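Long-range contact in MccF (Escherichia coli, PDB 4IIY), which provides self-immunity to the antibiotic microcin C7, probably as a serine peptidase-type hydrolase of the S66 family: residues Phe101-Ser115 against Phe128-Ile142. The protein carries 1 engineered substitution. Sequence-based numbering, arbitrary orientation.
Sequences FNELVYNPDITCIMS and FLDYDAIIANPKIII
The side chain of Lys139 crosses Ile113 at a slant, its CD 3.8 Å from Ile113 CD1, and ends among backbone oxygens of the turn at Asn107-Ile110. A bend at the last torsion (chi4 -60°) turns NZ in among these carbonyl oxygens: it donates to Ile110 O at 2.8 Å, in the carbonyl plane, and to Asn107 O from above that carbonyl's plane, while Ile110 N reaches Asn107 O from the opposite face. A water accepting from NZ passes the link on to Val105 O. Without this amine, as with an alanine here, the carbonyls of Asn107 and Ile110 would probably lose their charged mate, and the turn its tie to the start of strand 140-143. Strands 110-115 and 140-143 are parallel neighbours in a beta-alpha-beta unit whose connecting helix is 131-136; Ile113 N donates to Ile140 O at 2.7 Å, and Ile113 O accepts from Ile142 N. On one face of this sheet Cys112 SG meets Ile142 CG2; on the other, Ile113 and Ile141 lie side by side, and the edge of the Phe101 ring faces Ile134 CD1 and Ile141 CG2. The end of helix 94-105 (residues 101-105) and helix 131-136 run in roughly the same direction, their segment axes 29° apart, with Val105 CG2 4.0 Å from Ile134 CG1. Asn102 holds the start of the second helix with both ends of its amide: OD1 accepts from Asp130 N at 2.9 Å, and ND2 donates to Phe128 O almost in the amide plane. Asp130, the N-cap, accepts from Ala133 N through OD1 and offers the anti lone pair of OD2 to Tyr106 OH at 2.6 Å, its carboxylate turned 82° from the tyrosine ring.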
ATOM      1  N   PHE B 101       5.802  13.177 -19.960  1.00  8.40           N
ATOM      2  CA  PHE B 101       4.446  12.805 -20.341  1.00  8.73           C
ATOM      3  C   PHE B 101       3.736  13.967 -21.044  1.00  8.23           C
ATOM      4  O   PHE B 101       3.126  13.795 -22.102  1.00  8.26           O
ATOM      5  CB  PHE B 101       3.650  12.357 -19.105  1.00  8.41           C
ATOM      6  CG  PHE B 101       2.273  11.843 -19.420  1.00  8.09           C
ATOM      7  CD1 PHE B 101       1.195  12.711 -19.540  1.00  9.35           C
ATOM      8  CD2 PHE B 101       2.051  10.481 -19.595  1.00 10.17           C
ATOM      9  CE1 PHE B 101      -0.083  12.228 -19.837  1.00  9.31           C
ATOM     10  CE2 PHE B 101       0.784   9.992 -19.887  1.00 11.36           C
ATOM     11  CZ  PHE B 101      -0.281  10.866 -20.004  1.00  9.55           C
ATOM     12  N   ASN B 102       3.820  15.156 -20.452  1.00  8.19           N
ATOM     13  CA  ASN B 102       3.146  16.315 -21.026  1.00  8.71           C
ATOM     14  C   ASN B 102       3.615  16.591 -22.454  1.00  9.78           C
ATOM     15  O   ASN B 102       2.817  16.954 -23.321  1.00 10.23           O
ATOM     16  CB  ASN B 102       3.340  17.559 -20.152  1.00  9.60           C
ATOM     17  CG  ASN B 102       2.550  17.500 -18.850  1.00  8.47           C
ATOM     18  OD1 ASN B 102       1.548  16.806 -18.748  1.00 10.79           O
ATOM     19  ND2 ASN B 102       3.007  18.241 -17.850  1.00 10.08           N
ATOM     20  N   GLU B 103       4.906  16.404 -22.698  1.00  9.24           N
ATOM     21  CA  GLU B 103       5.466  16.663 -24.023  1.00 11.53           C
ATOM     22  C   GLU B 103       4.867  15.752 -25.092  1.00 10.33           C
ATOM     23  O   GLU B 103       4.720  16.150 -26.247  1.00 12.55           O
ATOM     24  CB  GLU B 103       6.988  16.558 -23.995  1.00 13.42           C
ATOM     25  CG  GLU B 103       7.641  17.748 -23.318  1.00 15.60           C
ATOM     26  CD  GLU B 103       9.152  17.644 -23.285  1.00 28.51           C
ATOM     27  OE1 GLU B 103       9.686  16.618 -23.752  1.00 35.57           O
ATOM     28  OE2 GLU B 103       9.804  18.584 -22.787  1.00 33.41           O
ATOM     29  N   LEU B 104       4.489  14.539 -24.712  1.00  9.47           N
ATOM     30  CA  LEU B 104       3.812  13.654 -25.647  1.00  9.34           C
ATOM     31  C   LEU B 104       2.388  14.133 -25.912  1.00 10.42           C
ATOM     32  O   LEU B 104       1.913  14.068 -27.048  1.00 11.46           O
ATOM     33  CB  LEU B 104       3.831  12.206 -25.149  1.00  9.82           C
ATOM     34  CG  LEU B 104       5.221  11.602 -24.931  1.00 11.08           C
ATOM     35  CD1 LEU B 104       5.094  10.189 -24.377  1.00 11.50           C
ATOM     36  CD2 LEU B 104       6.051  11.603 -26.208  1.00 10.98           C
ATOM     37  N   VAL B 105       1.710  14.620 -24.874  1.00 10.32           N
ATOM     38  CA  VAL B 105       0.370  15.173 -25.049  1.00 11.40           C
ATOM     39  C   VAL B 105       0.385  16.359 -26.024  1.00 11.36           C
ATOM     40  O   VAL B 105      -0.562  16.547 -26.792  1.00 11.58           O
ATOM     41  CB  VAL B 105      -0.248  15.597 -23.693  1.00 11.26           C
ATOM     42  CG1 VAL B 105      -1.594  16.289 -23.904  1.00 14.16           C
ATOM     43  CG2 VAL B 105      -0.384  14.381 -22.766  1.00 12.80           C
ATOM     44  N   TYR B 106       1.467  17.136 -25.999  1.00 10.66           N
ATOM     45  CA  TYR B 106       1.567  18.344 -26.824  1.00 10.87           C
ATOM     46  C   TYR B 106       1.866  18.045 -28.290  1.00 13.65           C
ATOM     47  O   TYR B 106       1.774  18.934 -29.139  1.00 16.29           O
ATOM     48  CB  TYR B 106       2.673  19.264 -26.302  1.00 12.16           C
ATOM     49  CG  TYR B 106       2.512  19.745 -24.880  1.00 11.17           C
ATOM     50  CD1 TYR B 106       1.257  19.881 -24.301  1.00 12.83           C
ATOM     51  CD2 TYR B 106       3.625  20.069 -24.117  1.00 12.95           C
ATOM     52  CE1 TYR B 106       1.123  20.324 -22.988  1.00 13.17           C
ATOM     53  CE2 TYR B 106       3.502  20.505 -22.815  1.00 12.43           C
ATOM     54  CZ  TYR B 106       2.249  20.635 -22.256  1.00 12.73           C
ATOM     55  OH  TYR B 106       2.110  21.074 -20.961  1.00 14.52           O
ATOM     56  N   ASN B 107       2.251  16.812 -28.591  1.00 12.15           N
ATOM     57  CA  ASN B 107       2.663  16.442 -29.942  1.00 11.88           C
ATOM     58  C   ASN B 107       1.456  16.035 -30.794  1.00 12.63           C
ATOM     59  O   ASN B 107       0.862  14.984 -30.572  1.00 12.99           O
ATOM     60  CB  ASN B 107       3.680  15.296 -29.864  1.00 12.94           C
ATOM     61  CG  ASN B 107       4.328  14.988 -31.203  1.00 14.20           C
ATOM     62  OD1 ASN B 107       3.726  15.184 -32.258  1.00 15.82           O
ATOM     63  ND2 ASN B 107       5.563  14.497 -31.162  1.00 15.04           N
ATOM     64  N   PRO B 108       1.091  16.860 -31.793  1.00 13.42           N
ATOM     65  CA  PRO B 108      -0.148  16.576 -32.529  1.00 13.13           C
ATOM     66  C   PRO B 108      -0.064  15.336 -33.419  1.00 12.44           C
ATOM     67  O   PRO B 108      -1.101  14.849 -33.874  1.00 16.30           O
ATOM     68  CB  PRO B 108      -0.337  17.829 -33.394  1.00 16.82           C
ATOM     69  CG  PRO B 108       1.043  18.329 -33.608  1.00 16.77           C
ATOM     70  CD  PRO B 108       1.805  18.033 -32.334  1.00 12.95           C
ATOM     71  N   ASP B 109       1.140  14.832 -33.652  1.00 12.79           N
ATOM     72  CA  ASP B 109       1.313  13.643 -34.487  1.00 16.74           C
ATOM     73  C   ASP B 109       1.039  12.334 -33.741  1.00 13.98           C
ATOM     74  O   ASP B 109       0.896  11.282 -34.364  1.00 14.31           O
ATOM     75  CB  ASP B 109       2.722  13.592 -35.077  1.00 19.01           C
ATOM     76  CG  ASP B 109       3.012  14.754 -36.010  1.00 25.25           C
ATOM     77  OD1 ASP B 109       2.053  15.336 -36.560  1.00 32.71           O
ATOM     78  OD2 ASP B 109       4.204  15.081 -36.196  1.00 36.71           O
ATOM     79  N   ILE B 110       0.976  12.395 -32.414  1.00 12.02           N
ATOM     80  CA  ILE B 110       0.851  11.181 -31.604  1.00 10.56           C
ATOM     81  C   ILE B 110      -0.610  10.792 -31.392  1.00 10.57           C
ATOM     82  O   ILE B 110      -1.414  11.603 -30.943  1.00 12.22           O
ATOM     83  CB  ILE B 110       1.574  11.353 -30.247  1.00  9.85           C
ATOM     84  CG1 ILE B 110       3.068  11.549 -30.478  1.00 11.65           C
ATOM     85  CG2 ILE B 110       1.338  10.140 -29.352  1.00 11.02           C
ATOM     86  CD1 ILE B 110       3.878  11.775 -29.219  1.00 11.86           C
ATOM     87  N   THR B 111      -0.953   9.551 -31.723  1.00 10.04           N
ATOM     88  CA  THR B 111      -2.311   9.048 -31.530  1.00 10.40           C
ATOM     89  C   THR B 111      -2.445   8.274 -30.208  1.00  9.48           C
ATOM     90  O   THR B 111      -3.513   8.240 -29.602  1.00 11.08           O
ATOM     91  CB  THR B 111      -2.739   8.139 -32.707  1.00 11.08           C
ATOM     92  OG1 THR B 111      -2.781   8.913 -33.913  1.00 13.53           O
ATOM     93  CG2 THR B 111      -4.109   7.532 -32.474  1.00 13.02           C
ATOM     94  N   CYS B 112      -1.351   7.640 -29.787  1.00  9.21           N
ATOM     95  CA  CYS B 112      -1.344   6.760 -28.619  1.00  8.32           C
ATOM     96  C   CYS B 112      -0.115   7.053 -27.775  1.00  9.11           C
ATOM     97  O   CYS B 112       1.002   7.130 -28.300  1.00  8.93           O
ATOM     98  CB  CYS B 112      -1.352   5.293 -29.066  1.00  9.80           C
ATOM     99  SG  CYS B 112      -1.132   4.063 -27.758  1.00  9.74           S
ATOM    100  N   ILE B 113      -0.341   7.243 -26.477  1.00  7.76           N
ATOM    101  CA  ILE B 113       0.721   7.432 -25.494  1.00  8.40           C
ATOM    102  C   ILE B 113       0.789   6.170 -24.636  1.00  7.42           C
ATOM    103  O   ILE B 113      -0.171   5.840 -23.934  1.00  8.14           O
ATOM    104  CB  ILE B 113       0.452   8.676 -24.624  1.00  7.66           C
ATOM    105  CG1 ILE B 113       0.496   9.939 -25.493  1.00  9.76           C
ATOM    106  CG2 ILE B 113       1.455   8.774 -23.483  1.00  9.55           C
ATOM    107  CD1 ILE B 113       0.132  11.217 -24.752  1.00 11.62           C
ATOM    108  N   MET B 114       1.916   5.465 -24.729  1.00  7.79           N
ATOM    109  CA  MET B 114       2.082   4.130 -24.162  1.00  7.43           C
ATOM    110  C   MET B 114       3.191   4.104 -23.114  1.00  7.25           C
ATOM    111  O   MET B 114       4.301   4.583 -23.354  1.00  7.74           O
ATOM    112  CB  MET B 114       2.423   3.142 -25.287  1.00  8.45           C
ATOM    113  CG  MET B 114       2.684   1.709 -24.825  1.00  8.75           C
ATOM    114  SD  MET B 114       3.101   0.596 -26.200  1.00  9.26           S
ATOM    115  CE  MET B 114       1.507   0.479 -27.021  1.00 11.40           C
ATOM    116  N   SER B 115       2.892   3.543 -21.949  1.00  7.09           N
ATOM    117  CA  SER B 115       3.896   3.350 -20.921  1.00  6.71           C
ATOM    118  C   SER B 115       4.987   2.400 -21.388  1.00  6.28           C
ATOM    119  O   SER B 115       4.688   1.405 -22.045  1.00  7.48           O
ATOM    120  CB  SER B 115       3.212   2.776 -19.685  1.00  8.06           C
ATOM    121  OG  SER B 115       4.147   2.452 -18.682  1.00  8.25           O
ATOM    122  N   PHE B 128       1.171  17.514 -11.505  1.00  8.62           N
ATOM    123  CA  PHE B 128       1.972  18.238 -12.493  1.00  8.60           C
ATOM    124  C   PHE B 128       1.586  17.944 -13.940  1.00  9.30           C
ATOM    125  O   PHE B 128       2.177  18.501 -14.875  1.00  9.94           O
ATOM    126  CB  PHE B 128       3.459  17.927 -12.275  1.00  9.29           C
ATOM    127  CG  PHE B 128       3.922  18.200 -10.878  1.00  8.92           C
ATOM    128  CD1 PHE B 128       4.083  19.508 -10.439  1.00 11.14           C
ATOM    129  CD2 PHE B 128       4.154  17.160  -9.982  1.00  9.24           C
ATOM    130  CE1 PHE B 128       4.490  19.780  -9.136  1.00 11.52           C
ATOM    131  CE2 PHE B 128       4.563  17.416  -8.686  1.00  9.95           C
ATOM    132  CZ  PHE B 128       4.736  18.729  -8.260  1.00 11.69           C
ATOM    133  N   LEU B 129       0.601  17.073 -14.144  1.00  8.84           N
ATOM    134  CA  LEU B 129       0.161  16.770 -15.506  1.00  9.24           C
ATOM    135  C   LEU B 129      -0.680  17.907 -16.057  1.00  9.05           C
ATOM    136  O   LEU B 129      -1.401  18.580 -15.317  1.00 10.73           O
ATOM    137  CB  LEU B 129      -0.640  15.470 -15.575  1.00  9.62           C
ATOM    138  CG  LEU B 129       0.082  14.206 -15.130  1.00  9.19           C
ATOM    139  CD1 LEU B 129      -0.803  13.001 -15.427  1.00 10.31           C
ATOM    140  CD2 LEU B 129       1.420  14.079 -15.845  1.00 11.19           C
ATOM    141  N   ASP B 130      -0.609  18.101 -17.368  1.00  9.36           N
ATOM    142  CA  ASP B 130      -1.342  19.192 -17.999  1.00 10.82           C
ATOM    143  C   ASP B 130      -2.728  18.704 -18.399  1.00  9.23           C
ATOM    144  O   ASP B 130      -2.960  18.315 -19.547  1.00 10.47           O
ATOM    145  CB  ASP B 130      -0.566  19.714 -19.210  1.00 12.39           C
ATOM    146  CG  ASP B 130      -1.091  21.046 -19.713  1.00 11.13           C
ATOM    147  OD1 ASP B 130      -2.270  21.365 -19.451  1.00 12.38           O
ATOM    148  OD2 ASP B 130      -0.312  21.761 -20.388  1.00 13.66           O
ATOM    149  N   TYR B 131      -3.646  18.708 -17.435  1.00 10.51           N
ATOM    150  CA  TYR B 131      -4.985  18.169 -17.662  1.00 11.32           C
ATOM    151  C   TYR B 131      -5.736  18.945 -18.739  1.00 11.35           C
ATOM    152  O   TYR B 131      -6.464  18.358 -19.527  1.00 11.42           O
ATOM    153  CB  TYR B 131      -5.784  18.091 -16.353  1.00 11.80           C
ATOM    154  CG  TYR B 131      -5.103  17.152 -15.394  1.00  8.93           C
ATOM    155  CD1 TYR B 131      -5.102  15.789 -15.631  1.00  9.92           C
ATOM    156  CD2 TYR B 131      -4.407  17.624 -14.298  1.00 10.68           C
ATOM    157  CE1 TYR B 131      -4.450  14.912 -14.789  1.00  8.75           C
ATOM    158  CE2 TYR B 131      -3.743  16.753 -13.446  1.00  9.80           C
ATOM    159  CZ  TYR B 131      -3.766  15.396 -13.698  1.00  8.74           C
ATOM    160  OH  TYR B 131      -3.106  14.510 -12.869  1.00  9.47           O
ATOM    161  N   ASP B 132      -5.549  20.261 -18.779  1.00 12.41           N
ATOM    162  CA  ASP B 132      -6.209  21.058 -19.806  1.00 11.80           C
ATOM    163  C   ASP B 132      -5.757  20.631 -21.198  1.00 12.07           C
ATOM    164  O   ASP B 132      -6.564  20.554 -22.122  1.00 11.83           O
ATOM    165  CB  ASP B 132      -5.941  22.550 -19.596  1.00 17.02           C
ATOM    166  CG  ASP B 132      -6.685  23.116 -18.404  1.00 24.13           C
ATOM    167  OD1 ASP B 132      -7.699  22.518 -17.990  1.00 23.82           O
ATOM    168  OD2 ASP B 132      -6.256  24.173 -17.891  1.00 28.19           O
ATOM    169  N   ALA B 133      -4.470  20.335 -21.353  1.00 11.22           N
ATOM    170  CA  ALA B 133      -3.946  19.910 -22.648  1.00 12.42           C
ATOM    171  C   ALA B 133      -4.467  18.519 -23.013  1.00 10.99           C
ATOM    172  O   ALA B 133      -4.718  18.233 -24.182  1.00 12.17           O
ATOM    173  CB  ALA B 133      -2.428  19.937 -22.657  1.00 12.26           C
ATOM    174  N   ILE B 134      -4.633  17.656 -22.013  1.00 10.93           N
ATOM    175  CA  ILE B 134      -5.195  16.326 -22.238  1.00 12.33           C
ATOM    176  C   ILE B 134      -6.627  16.442 -22.743  1.00 12.04           C
ATOM    177  O   ILE B 134      -7.035  15.734 -23.665  1.00 14.62           O
ATOM    178  CB  ILE B 134      -5.142  15.479 -20.956  1.00 11.93           C
ATOM    179  CG1 ILE B 134      -3.684  15.173 -20.610  1.00 11.70           C
ATOM    180  CG2 ILE B 134      -5.934  14.187 -21.122  1.00 13.92           C
ATOM    181  CD1 ILE B 134      -3.483  14.556 -19.238  1.00 13.08           C
ATOM    182  N   ILE B 135      -7.390  17.354 -22.155  1.00 11.39           N
ATOM    183  CA  ILE B 135      -8.759  17.579 -22.595  1.00 13.06           C
ATOM    184  C   ILE B 135      -8.804  18.148 -24.012  1.00 14.21           C
ATOM    185  O   ILE B 135      -9.635  17.737 -24.824  1.00 16.94           O
ATOM    186  CB  ILE B 135      -9.496  18.507 -21.619  1.00 12.70           C
ATOM    187  CG1 ILE B 135      -9.714  17.783 -20.288  1.00 13.41           C
ATOM    188  CG2 ILE B 135     -10.826  18.974 -22.208  1.00 14.21           C
ATOM    189  CD1 ILE B 135     -10.073  18.698 -19.141  1.00 15.99           C
ATOM    190  N   ALA B 136      -7.897  19.072 -24.308  1.00 13.37           N
ATOM    191  CA  ALA B 136      -7.869  19.725 -25.618  1.00 15.59           C
ATOM    192  C   ALA B 136      -7.399  18.781 -26.722  1.00 15.01           C
ATOM    193  O   ALA B 136      -7.777  18.933 -27.886  1.00 18.38           O
ATOM    194  CB  ALA B 136      -6.975  20.965 -25.574  1.00 14.13           C
ATOM    195  N   ASN B 137      -6.569  17.811 -26.348  1.00 13.56           N
ATOM    196  CA  ASN B 137      -5.926  16.913 -27.301  1.00 16.26           C
ATOM    197  C   ASN B 137      -6.039  15.465 -26.836  1.00 13.64           C
ATOM    198  O   ASN B 137      -5.034  14.851 -26.475  1.00 13.55           O
ATOM    199  CB  ASN B 137      -4.441  17.270 -27.450  1.00 17.53           C
ATOM    200  CG  ASN B 137      -4.212  18.756 -27.676  1.00 23.93           C
ATOM    201  OD1 ASN B 137      -4.321  19.247 -28.800  1.00 26.26           O
ATOM    202  ND2 ASN B 137      -3.889  19.480 -26.606  1.00 21.58           N
ATOM    203  N   PRO B 138      -7.262  14.921 -26.817  1.00 12.51           N
ATOM    204  CA  PRO B 138      -7.414  13.564 -26.278  1.00 12.53           C
ATOM    205  C   PRO B 138      -6.642  12.544 -27.105  1.00 12.59           C
ATOM    206  O   PRO B 138      -6.630  12.613 -28.341  1.00 14.79           O
ATOM    207  CB  PRO B 138      -8.926  13.312 -26.349  1.00 15.88           C
ATOM    208  CG  PRO B 138      -9.484  14.392 -27.220  1.00 20.88           C
ATOM    209  CD  PRO B 138      -8.552  15.551 -27.144  1.00 16.41           C
ATOM    210  N   LYS B 139      -5.975  11.623 -26.419  1.00 10.52           N
ATOM    211  CA  LYS B 139      -5.230  10.554 -27.071  1.00  9.53           C
ATOM    212  C   LYS B 139      -5.507   9.257 -26.331  1.00  9.24           C
ATOM    213  O   LYS B 139      -6.021   9.273 -25.211  1.00  9.62           O
ATOM    214  CB  LYS B 139      -3.723  10.849 -27.067  1.00 10.43           C
ATOM    215  CG  LYS B 139      -3.329  12.102 -27.869  1.00 10.65           C
ATOM    216  CD  LYS B 139      -1.846  12.413 -27.721  1.00 12.02           C
ATOM    217  CE  LYS B 139      -1.509  13.816 -28.215  1.00 12.53           C
ATOM    218  NZ  LYS B 139      -1.844  14.024 -29.658  1.00 15.07           N
ATOM    219  N   ILE B 140      -5.181   8.139 -26.967  1.00  9.27           N
ATOM    220  CA  ILE B 140      -5.234   6.845 -26.311  1.00  8.80           C
ATOM    221  C   ILE B 140      -4.071   6.745 -25.328  1.00  7.20           C
ATOM    222  O   ILE B 140      -2.910   6.794 -25.730  1.00 10.06           O
ATOM    223  CB  ILE B 140      -5.123   5.711 -27.342  1.00  8.49           C
ATOM    224  CG1 ILE B 140      -6.292   5.774 -28.333  1.00  9.61           C
ATOM    225  CG2 ILE B 140      -5.058   4.350 -26.638  1.00  9.81           C
ATOM    226  CD1 ILE B 140      -6.090   4.926 -29.569  1.00 12.00           C
ATOM    227  N   ILE B 141      -4.379   6.622 -24.040  1.00  7.77           N
ATOM    228  CA  ILE B 141      -3.356   6.483 -23.009  1.00  7.97           C
ATOM    229  C   ILE B 141      -3.457   5.056 -22.492  1.00  7.52           C
ATOM    230  O   ILE B 141      -4.539   4.630 -22.078  1.00  7.83           O
ATOM    231  CB  ILE B 141      -3.586   7.464 -21.833  1.00  8.56           C
ATOM    232  CG1 ILE B 141      -3.891   8.881 -22.332  1.00 12.33           C
ATOM    233  CG2 ILE B 141      -2.397   7.429 -20.872  1.00 10.05           C
ATOM    234  CD1 ILE B 141      -2.806   9.502 -23.119  1.00 14.48           C
ATOM    235  N   ILE B 142      -2.352   4.318 -22.539  1.00  7.64           N
ATOM    236  CA  ILE B 142      -2.377   2.886 -22.263  1.00  7.55           C
ATOM    237  C   ILE B 142      -1.155   2.417 -21.472  1.00  7.17           C
ATOM    238  O   ILE B 142      -0.026   2.876 -21.689  1.00  7.44           O
ATOM    239  CB  ILE B 142      -2.558   2.078 -23.581  1.00  8.05           C
ATOM    240  CG1 ILE B 142      -2.846   0.595 -23.308  1.00  7.54           C
ATOM    241  CG2 ILE B 142      -1.355   2.266 -24.512  1.00  8.87           C
ATOM    242  CD1 ILE B 142      -3.426  -0.117 -24.518  1.00  9.28           C
TER
HETATM  243  O   HOH W   1      -1.469  16.981 -29.453  1.00 17.54           O